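Long-range contacts in uncharacterized protein ydaL (Escherichia coli, PDB 3QD7), which binds DNA and cuts it as an endonuclease, the piece described here carrying the Smr (small MutS-related) domain: residues V35-L39 / Q111-T115; A48-L53 / N78-G84; V64-Q69 / W103-F107; A71-R77 / V128-K132. One frame throughout, in Å; residues are numbered along the deposited sequence.

Contact 1 of 4, residues V35-L39 / Q111-T115; sequences VLDKL and QAYCT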
# COMPACT_ATOMS: atom_id res chain seq x y z
N VAL A 35 15.07 5.10 7.69
CA VAL A 35 13.81 5.03 6.91
C VAL A 35 12.76 4.04 7.47
O VAL A 35 11.56 4.34 7.50
CB VAL A 35 14.08 4.80 5.38
CG1 VAL A 35 12.76 4.62 4.59
CG2 VAL A 35 14.89 5.97 4.79
N LEU A 36 13.23 2.91 7.96
CA LEU A 36 12.37 1.81 8.36
C LEU A 36 11.65 2.03 9.69
O LEU A 36 10.54 1.51 9.91
CB LEU A 36 13.18 0.51 8.30
CG LEU A 36 13.60 0.12 6.87
CD1 LEU A 36 12.38 0.06 5.94
CD2 LEU A 36 14.70 1.03 6.24
N ASP A 37 12.28 2.79 10.58
CA ASP A 37 11.64 3.24 11.82
C ASP A 37 10.49 4.18 11.53
O ASP A 37 9.55 4.29 12.32
CB ASP A 37 12.65 3.93 12.74
CG ASP A 37 12.95 3.12 14.00
OD1 ASP A 37 12.98 1.87 13.93
OD2 ASP A 37 13.13 3.74 15.07
N LYS A 38 10.57 4.86 10.40
CA LYS A 38 9.48 5.66 9.86
C LYS A 38 8.21 4.83 9.71
O LYS A 38 7.10 5.34 9.87
CB LYS A 38 9.90 6.25 8.50
CG LYS A 38 9.14 7.48 8.07
CD LYS A 38 9.82 8.15 6.89
CE LYS A 38 9.47 7.47 5.59
NZ LYS A 38 9.57 8.37 4.41
N LEU A 39 8.38 3.54 9.40
CA LEU A 39 7.25 2.63 9.22
C LEU A 39 6.60 2.29 10.54
O LEU A 39 5.37 2.24 10.63
CB LEU A 39 7.67 1.33 8.53
CG LEU A 39 8.04 1.31 7.04
CD1 LEU A 39 8.48 -0.08 6.60
CD2 LEU A 39 6.87 1.77 6.22
N GLN A 111 9.41 3.98 -0.72
CA GLN A 111 10.70 3.45 -0.21
C GLN A 111 10.58 2.04 0.36
O GLN A 111 11.49 1.23 0.23
CB GLN A 111 11.28 4.37 0.87
CG GLN A 111 11.51 5.83 0.46
CD GLN A 111 11.58 6.76 1.66
OE1 GLN A 111 12.53 7.55 1.80
NE2 GLN A 111 10.59 6.68 2.53
N ALA A 112 9.46 1.78 1.03
CA ALA A 112 9.27 0.53 1.73
C ALA A 112 7.80 0.38 2.11
O ALA A 112 7.06 1.35 2.14
CB ALA A 112 10.15 0.51 3.02
N TYR A 113 7.40 -0.84 2.42
CA TYR A 113 6.15 -1.09 3.09
C TYR A 113 6.27 -2.35 3.95
O TYR A 113 7.23 -3.14 3.80
CB TYR A 113 4.94 -1.16 2.13
CG TYR A 113 5.00 -2.21 1.03
CD1 TYR A 113 4.79 -3.54 1.30
CD2 TYR A 113 5.23 -1.84 -0.30
CE1 TYR A 113 4.84 -4.49 0.31
CE2 TYR A 113 5.26 -2.81 -1.32
CZ TYR A 113 5.07 -4.12 -1.00
OH TYR A 113 5.11 -5.07 -1.97
N CYS A 114 5.32 -2.51 4.87
CA CYS A 114 5.23 -3.72 5.70
C CYS A 114 3.85 -3.84 6.35
O CYS A 114 3.10 -2.87 6.41
CB CYS A 114 6.31 -3.72 6.78
SG CYS A 114 6.00 -2.50 8.07
N THR A 115 3.52 -5.04 6.82
CA THR A 115 2.22 -5.28 7.45
C THR A 115 2.09 -4.34 8.67
O THR A 115 3.08 -4.08 9.35
CB THR A 115 2.07 -6.80 7.78
OG1 THR A 115 2.16 -7.56 6.56
CG2 THR A 115 0.73 -7.09 8.38
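The ammonium group of K38 ends beside the amide of Q111, but its grip lies elsewhere: NZ is hydrogen-bonded to the backbone carbonyl oxygens of both L130, at the end of strand 125-130, and R77, just before strand 78-82. As modelled, K38 NZ and Q111 NE2 are 2.7 Å apart; both are donors, so no hydrogen bond joins them and the position of this amide is best treated as doubtful. The lysine chain leaves with CG opposite the backbone N (chi1 -157°) and bends at chi3 (81°), which turns its end across the Q111 side chain at about a right angle. Q111 is extended beyond CG, and V35 comes up to the amide with a methyl group, CG1 lying 3.8 Å from Q111 CD. With an alanine at Q111 the extended side chain would be absent, and V35 CG1 would probably lose its cover on that side, leaving a gap beside the lysine chain. Farther along the strand the contact is apolar. L36 CD1 rests 3.7 Å from A112 CB, and L39 CD1 bridges two residues, 4.0 Å from that same A112 CB and 3.8 Å from C114 SG. Y113 points the other way, toward L104 and T105 of helix 92-105. Q111 and A112 both face 35-39 and both pair with A129, consistent with a classic beta bulge. The short helix 37-40 thus covers one side of the sheet and helix 92-105 the other, the layering of an alpha/beta/alpha sandwich.

Contact 2 of 4, residues A48-L53 / N78-G84; sequences ASLNLL and NVLIIHG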
# COMPACT_ATOMS: atom_id res chain seq x y z
N ALA A 48 -4.11 10.20 6.27
CA ALA A 48 -2.93 9.48 5.76
C ALA A 48 -3.30 8.06 5.54
O ALA A 48 -2.43 7.22 5.44
CB ALA A 48 -1.80 9.54 6.76
N SER A 49 -4.60 7.75 5.52
CA SER A 49 -4.99 6.36 5.36
C SER A 49 -6.00 6.18 4.23
O SER A 49 -6.75 7.08 3.91
CB SER A 49 -5.47 5.77 6.69
OG SER A 49 -6.79 6.18 6.99
N LEU A 50 -5.95 5.02 3.57
CA LEU A 50 -6.77 4.74 2.43
C LEU A 50 -7.57 3.46 2.68
O LEU A 50 -6.99 2.39 2.85
CB LEU A 50 -5.89 4.59 1.18
CG LEU A 50 -6.59 4.17 -0.11
CD1 LEU A 50 -7.49 5.31 -0.63
CD2 LEU A 50 -5.59 3.73 -1.17
N ASN A 51 -8.89 3.58 2.68
CA ASN A 51 -9.78 2.46 2.95
C ASN A 51 -10.36 1.78 1.69
O ASN A 51 -11.23 2.34 1.00
CB ASN A 51 -10.88 2.95 3.93
CG ASN A 51 -11.92 1.89 4.25
OD1 ASN A 51 -12.88 2.16 4.97
ND2 ASN A 51 -11.75 0.70 3.75
N LEU A 52 -9.87 0.57 1.40
CA LEU A 52 -10.19 -0.19 0.18
C LEU A 52 -11.19 -1.32 0.41
O LEU A 52 -11.44 -2.14 -0.50
CB LEU A 52 -8.92 -0.83 -0.35
CG LEU A 52 -8.08 -0.17 -1.44
CD1 LEU A 52 -8.27 1.31 -1.48
CD2 LEU A 52 -6.61 -0.57 -1.32
N LEU A 53 -11.72 -1.40 1.63
CA LEU A 53 -12.64 -2.48 1.98
C LEU A 53 -13.83 -2.48 1.03
O LEU A 53 -14.42 -1.41 0.75
CB LEU A 53 -13.10 -2.38 3.43
CG LEU A 53 -11.98 -2.48 4.45
CD1 LEU A 53 -12.52 -2.05 5.81
CD2 LEU A 53 -11.39 -3.90 4.54
N ASN A 78 4.50 8.94 5.32
CA ASN A 78 3.97 7.59 5.47
C ASN A 78 2.47 7.56 5.41
O ASN A 78 1.80 8.49 5.83
CB ASN A 78 4.50 6.91 6.73
CG ASN A 78 4.61 7.85 7.89
OD1 ASN A 78 5.70 8.36 8.19
ND2 ASN A 78 3.48 8.11 8.55
N VAL A 79 1.96 6.47 4.85
CA VAL A 79 0.53 6.30 4.70
C VAL A 79 0.17 4.89 5.06
O VAL A 79 1.03 3.99 5.09
CB VAL A 79 0.02 6.69 3.30
CG1 VAL A 79 0.28 8.15 3.06
CG2 VAL A 79 0.71 5.83 2.18
N LEU A 80 -1.11 4.71 5.38
CA LEU A 80 -1.69 3.43 5.71
C LEU A 80 -2.65 2.99 4.63
O LEU A 80 -3.56 3.73 4.25
CB LEU A 80 -2.47 3.55 7.04
CG LEU A 80 -3.18 2.29 7.55
CD1 LEU A 80 -2.14 1.23 7.91
CD2 LEU A 80 -3.98 2.67 8.78
N ILE A 81 -2.49 1.77 4.12
CA ILE A 81 -3.49 1.24 3.21
C ILE A 81 -4.22 0.05 3.81
O ILE A 81 -3.59 -0.93 4.21
CB ILE A 81 -2.89 0.88 1.82
CG1 ILE A 81 -2.11 2.07 1.21
CG2 ILE A 81 -4.01 0.40 0.88
CD1 ILE A 81 -1.40 1.67 -0.06
N ILE A 82 -5.55 0.13 3.81
CA ILE A 82 -6.41 -0.88 4.41
C ILE A 82 -7.05 -1.74 3.33
O ILE A 82 -7.97 -1.29 2.61
CB ILE A 82 -7.54 -0.23 5.26
CG1 ILE A 82 -6.95 0.88 6.16
CG2 ILE A 82 -8.29 -1.31 6.09
CD1 ILE A 82 -7.94 1.93 6.66
N HIS A 83 -6.57 -2.97 3.20
CA HIS A 83 -7.11 -3.90 2.20
C HIS A 83 -8.06 -4.95 2.78
O HIS A 83 -8.92 -5.46 2.07
CB HIS A 83 -5.98 -4.59 1.45
CG HIS A 83 -4.94 -5.16 2.36
ND1 HIS A 83 -3.69 -4.62 2.49
CD2 HIS A 83 -4.99 -6.22 3.21
CE1 HIS A 83 -3.00 -5.33 3.37
NE2 HIS A 83 -3.78 -6.29 3.83
N GLY A 84 -7.91 -5.26 4.07
CA GLY A 84 -8.76 -6.26 4.72
C GLY A 84 -8.07 -7.60 4.87
O GLY A 84 -7.01 -7.83 4.29
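The flat groups that meet between A48-L53 and N78-G84 are peptide units, with L50 and I81 side chains to one face of the sheet they form and S49, L80, N51 and I82 to the other. Four backbone bonds join them: L80 N to A48 O, L50 N to L80 O and I82 N to L50 O, each 2.8 Å, then L52 N to I82 O at 2.9 Å. The two short strands run in the same direction, 13° apart. On the L50 face, I81 CG2 is touched by L52 CD2 at 3.5 Å, and helix 57-73 covers the layer through V64 and F67. On the opposite face S49 CB meets L80 CB at 3.7 Å. The S49 hydroxyl is held by Q46 O rather than by the second strand. Beyond the strands, L53 CD2 comes 3.5 Å from G84 CA; a CB on this glycine would collide with that methyl. The H83 imidazole turns from 48-53 toward V96 and R97 of helix 92-105, and its NE2 is hydrogen-bonded to S123 O. H83 and G84 open HGKG, the HGxG signature of Smr domains, directly after the strand. Helix 57-73 carries the chain from 49-51 to 78-82, so these neighbouring parallel strands complete a beta-alpha-beta crossover.

Contact 3 of 4, residues V64-Q69 / W103-F107; sequences VFSFIQ and WLTEF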
# COMPACT_ATOMS: atom_id res chain seq x y z
N VAL A 64 -5.79 3.87 -5.24
CA VAL A 64 -4.39 3.80 -4.78
C VAL A 64 -3.54 4.82 -5.55
O VAL A 64 -2.75 5.56 -4.98
CB VAL A 64 -3.84 2.32 -4.93
CG1 VAL A 64 -2.32 2.24 -4.76
CG2 VAL A 64 -4.58 1.37 -3.96
N PHE A 65 -3.72 4.84 -6.87
CA PHE A 65 -2.99 5.76 -7.71
C PHE A 65 -3.28 7.19 -7.30
O PHE A 65 -2.37 7.97 -7.02
CB PHE A 65 -3.37 5.53 -9.17
CG PHE A 65 -2.68 6.45 -10.11
CD1 PHE A 65 -3.39 7.46 -10.77
CD2 PHE A 65 -1.32 6.31 -10.37
CE1 PHE A 65 -2.76 8.31 -11.68
CE2 PHE A 65 -0.68 7.16 -11.29
CZ PHE A 65 -1.40 8.16 -11.93
N SER A 66 -4.57 7.53 -7.23
CA SER A 66 -4.98 8.87 -6.85
C SER A 66 -4.53 9.24 -5.42
O SER A 66 -4.08 10.36 -5.16
CB SER A 66 -6.50 8.96 -6.99
OG SER A 66 -6.93 10.28 -6.75
N PHE A 67 -4.66 8.29 -4.49
CA PHE A 67 -4.29 8.52 -3.08
C PHE A 67 -2.79 8.75 -2.94
O PHE A 67 -2.35 9.68 -2.27
CB PHE A 67 -4.73 7.32 -2.22
CG PHE A 67 -4.28 7.40 -0.78
CD1 PHE A 67 -4.90 8.27 0.13
CD2 PHE A 67 -3.23 6.58 -0.33
CE1 PHE A 67 -4.49 8.33 1.48
CE2 PHE A 67 -2.82 6.62 1.02
CZ PHE A 67 -3.45 7.50 1.92
N ILE A 68 -1.99 7.91 -3.58
CA ILE A 68 -0.54 8.10 -3.48
C ILE A 68 -0.08 9.43 -4.12
O ILE A 68 0.74 10.16 -3.54
CB ILE A 68 0.24 6.90 -4.06
CG1 ILE A 68 -0.10 5.63 -3.27
CG2 ILE A 68 1.79 7.19 -4.02
CD1 ILE A 68 0.40 5.63 -1.83
N GLN A 69 -0.63 9.76 -5.29
CA GLN A 69 -0.40 11.09 -5.88
C GLN A 69 -0.76 12.24 -4.92
O GLN A 69 -0.00 13.19 -4.80
CB GLN A 69 -1.19 11.28 -7.19
CG GLN A 69 -0.84 10.29 -8.34
CD GLN A 69 0.62 10.38 -8.83
OE1 GLN A 69 1.14 9.42 -9.42
NE2 GLN A 69 1.26 11.51 -8.61
N TRP A 103 1.48 -2.74 -6.83
CA TRP A 103 1.30 -1.33 -7.20
C TRP A 103 2.24 -0.38 -6.46
O TRP A 103 2.74 0.58 -7.05
CB TRP A 103 -0.15 -0.89 -6.99
CG TRP A 103 -1.12 -1.63 -7.86
CD1 TRP A 103 -0.87 -2.26 -9.04
CD2 TRP A 103 -2.52 -1.79 -7.61
NE1 TRP A 103 -2.03 -2.82 -9.55
CE2 TRP A 103 -3.06 -2.53 -8.69
CE3 TRP A 103 -3.38 -1.36 -6.61
CZ2 TRP A 103 -4.42 -2.86 -8.77
CZ3 TRP A 103 -4.72 -1.67 -6.69
CH2 TRP A 103 -5.22 -2.43 -7.75
N LEU A 104 2.50 -0.67 -5.18
CA LEU A 104 3.34 0.22 -4.40
C LEU A 104 4.76 0.21 -4.90
O LEU A 104 5.41 1.25 -4.87
CB LEU A 104 3.28 -0.09 -2.90
CG LEU A 104 1.94 0.14 -2.21
CD1 LEU A 104 1.95 -0.39 -0.76
CD2 LEU A 104 1.53 1.61 -2.28
N THR A 105 5.25 -0.95 -5.39
CA THR A 105 6.62 -1.01 -5.91
C THR A 105 6.77 -0.23 -7.24
O THR A 105 7.89 0.10 -7.65
CB THR A 105 7.12 -2.45 -6.14
OG1 THR A 105 6.41 -3.03 -7.24
CG2 THR A 105 6.94 -3.34 -4.88
N GLU A 106 5.65 0.07 -7.89
CA GLU A 106 5.67 0.79 -9.19
C GLU A 106 5.81 2.32 -9.09
O GLU A 106 6.09 3.00 -10.10
CB GLU A 106 4.44 0.39 -10.00
CG GLU A 106 4.56 -1.02 -10.49
CD GLU A 106 3.33 -1.54 -11.17
OE1 GLU A 106 2.23 -1.07 -10.90
OE2 GLU A 106 3.46 -2.48 -11.97
N PHE A 107 5.61 2.85 -7.89
CA PHE A 107 5.89 4.24 -7.61
C PHE A 107 7.37 4.43 -7.29
O PHE A 107 7.92 3.82 -6.36
CB PHE A 107 5.04 4.73 -6.43
CG PHE A 107 3.56 4.83 -6.73
CD1 PHE A 107 3.04 5.92 -7.42
CD2 PHE A 107 2.68 3.83 -6.31
CE1 PHE A 107 1.69 6.03 -7.70
CE2 PHE A 107 1.31 3.93 -6.58
CZ PHE A 107 0.81 5.03 -7.27
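I68 reaches F107 from its first side-chain carbon: CB lies 3.8 Å from F107 CZ, on the same side of the ring as the branches that follow. CG2 stands almost straight above the middle of the ring, 3.8 Å from the F107 centroid and 8° off the normal, a CH-pi contact. The other branch, CG1, runs past F107 CE2 at 4.0 Å. Its tip CD1 leaves the ring and meets L104 CD2 at 4.2 Å. A chi1 of -61° puts CG2 anti to the backbone N and CG1 anti to the carbonyl carbon, so that CG2 sits on the ring while CG1 carries CD1 on to the leucine. Two groups from 64-69 reach the rim of the F107 ring in its plane: F65 CA, 3.9 Å from CZ, and Q69 OE1, 3.8 Å from CE1. The rings of F65 and F107 are both met edge-to-face by F9 from the N-terminal part of the chain. One turn earlier, V64 CG2 approaches the indole of W103 at its edge, 4.0 Å from CE3, while W103 NE1 is hydrogen-bonded to T11 O. Putting an alanine at F107 would leave I68 CG2 without a ring face to rest on and is likely to open a gap between F65, I68 and Q69. V64 also touches L50, I68 touches V79 and L104 touches I81, so helices 57-73 and 92-105 pack side by side over one face of the central sheet of this alpha/beta/alpha domain.

Contact 4 of 4, residues A71-R77 / V128-K132; sequences ALADGLR and VALRK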
# COMPACT_ATOMS: atom_id res chain seq x y z
N ALA A 71 -1.07 12.08 -1.56
CA ALA A 71 -0.18 12.01 -0.37
C ALA A 71 1.18 12.65 -0.68
O ALA A 71 1.71 13.41 0.10
CB ALA A 71 -0.02 10.57 0.07
N LEU A 72 1.72 12.37 -1.87
CA LEU A 72 3.01 12.93 -2.27
C LEU A 72 2.88 14.45 -2.43
O LEU A 72 3.68 15.22 -1.88
CB LEU A 72 3.49 12.28 -3.57
CG LEU A 72 3.87 10.81 -3.40
CD1 LEU A 72 4.00 10.05 -4.76
CD2 LEU A 72 5.15 10.62 -2.51
N ALA A 73 1.82 14.88 -3.11
CA ALA A 73 1.61 16.30 -3.27
C ALA A 73 1.51 17.02 -1.92
O ALA A 73 1.93 18.17 -1.81
CB ALA A 73 0.39 16.59 -4.16
N ASP A 74 0.98 16.34 -0.89
CA ASP A 74 0.81 16.99 0.44
C ASP A 74 2.01 16.84 1.38
O ASP A 74 1.94 17.24 2.54
CB ASP A 74 -0.49 16.54 1.15
CG ASP A 74 -1.75 16.94 0.39
OD1 ASP A 74 -1.72 18.01 -0.28
OD2 ASP A 74 -2.77 16.20 0.44
N GLY A 75 3.09 16.24 0.88
CA GLY A 75 4.28 15.97 1.69
C GLY A 75 4.14 14.91 2.77
O GLY A 75 4.83 14.96 3.79
N LEU A 76 3.26 13.92 2.56
CA LEU A 76 3.13 12.81 3.53
C LEU A 76 4.30 11.85 3.41
O LEU A 76 4.66 11.46 2.31
CB LEU A 76 1.81 12.05 3.34
CG LEU A 76 0.52 12.60 3.98
CD1 LEU A 76 0.24 14.01 3.57
CD2 LEU A 76 -0.67 11.74 3.66
N ARG A 77 4.87 11.47 4.54
CA ARG A 77 6.06 10.63 4.57
C ARG A 77 5.70 9.17 4.82
O ARG A 77 6.49 8.28 4.56
CB ARG A 77 7.04 11.14 5.61
CG ARG A 77 7.59 12.52 5.24
CD ARG A 77 8.43 13.09 6.35
NE ARG A 77 9.71 12.40 6.43
CZ ARG A 77 10.46 12.38 7.53
NH1 ARG A 77 11.63 11.76 7.50
NH2 ARG A 77 10.04 12.97 8.65
N VAL A 128 3.17 2.32 4.63
CA VAL A 128 3.96 2.59 3.45
C VAL A 128 4.87 3.80 3.74
O VAL A 128 4.40 4.84 4.24
CB VAL A 128 3.04 2.89 2.21
CG1 VAL A 128 3.85 3.08 0.92
CG2 VAL A 128 1.96 1.82 2.04
N ALA A 129 6.17 3.66 3.44
CA ALA A 129 7.10 4.78 3.57
C ALA A 129 7.20 5.51 2.23
O ALA A 129 7.43 4.89 1.19
CB ALA A 129 8.48 4.31 4.05
N LEU A 130 7.04 6.83 2.29
CA LEU A 130 7.05 7.67 1.10
C LEU A 130 8.24 8.63 1.17
O LEU A 130 8.50 9.23 2.21
CB LEU A 130 5.73 8.46 1.02
CG LEU A 130 4.51 7.99 0.20
CD1 LEU A 130 4.37 6.53 -0.03
CD2 LEU A 130 3.26 8.50 0.80
N ARG A 131 8.97 8.77 0.06
CA ARG A 131 10.08 9.74 -0.07
C ARG A 131 9.51 11.17 -0.01
O ARG A 131 8.50 11.46 -0.65
CB ARG A 131 10.81 9.50 -1.39
CG ARG A 131 12.06 10.30 -1.63
CD ARG A 131 12.21 10.50 -3.15
NE ARG A 131 13.00 9.44 -3.75
CZ ARG A 131 12.89 8.98 -4.99
NH1 ARG A 131 11.98 9.44 -5.84
NH2 ARG A 131 13.70 8.01 -5.38
N LYS A 132 10.12 12.03 0.79
CA LYS A 132 9.64 13.40 0.94
C LYS A 132 10.11 14.30 -0.22
O LYS A 132 11.29 14.67 -0.32
CB LYS A 132 10.10 13.96 2.29
CG LYS A 132 9.70 15.41 2.54
CD LYS A 132 8.30 15.51 3.09
CE LYS A 132 8.01 16.93 3.50
NZ LYS A 132 7.08 16.94 4.67
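With CG opposite the backbone N (chi1 178°) and a bend at chi2 (84°), K132 brings its chain back alongside the turn that follows helix 57-73, and its ammonium NZ bonds G75 O at 3.1 Å, in the carbonyl plane on a lone pair. G75 belongs to a Schellman motif: it has positive phi, G75 N bonds L72 O, and L76 N bonds A71 O, closing the helix before the chain turns toward strand 78-82. The lysine chain also lies across R77 at about a right angle, its CD 3.8 Å from R77 CG. The methylenes touch while the charges keep apart, R77 NE and K132 NZ being 5.5 Å from each other, so any repulsion between them is probably modest. Deeper in, L130 packs against the last helical turn: its CD2 meets A71 CB at 3.9 Å and its CG meets L72 CD2 at 3.8 Å. The L130 CB comes 3.4 Å from L76 O, and V79 and V110 of the adjoining strands also touch the leucine. R131 turns away and makes salt bridges with D109 and D108. The end of strand 125-130 is thereby tied to the link between helix 57-73 and strand 78-82, where L130 N bonds R77 O at 2.7 Å, the donor 46° out of the carbonyl plane.

Overall arrangement
From the N terminus, the chain first enters contact 1 at 35-39 and closes that loop only at 111-115, so contacts 2 and 3 fall wholly within it. Contact 2 opens at 48-53 and closes at 78-84 after helix 57-73. Contact 3 opens on that helix and closes at 103-107, so it crosses contact 2. Contact 4 starts at the same helix's end and closes last, at 128-132, crossing the other three. Contacts 1, 2 and 4 all reach the mixed sheet, where strand 125-130 runs between 110-115 and 78-82. Contact 3 joins the two helices on one sheet face, and contact 1 places helix 37-40 on the other.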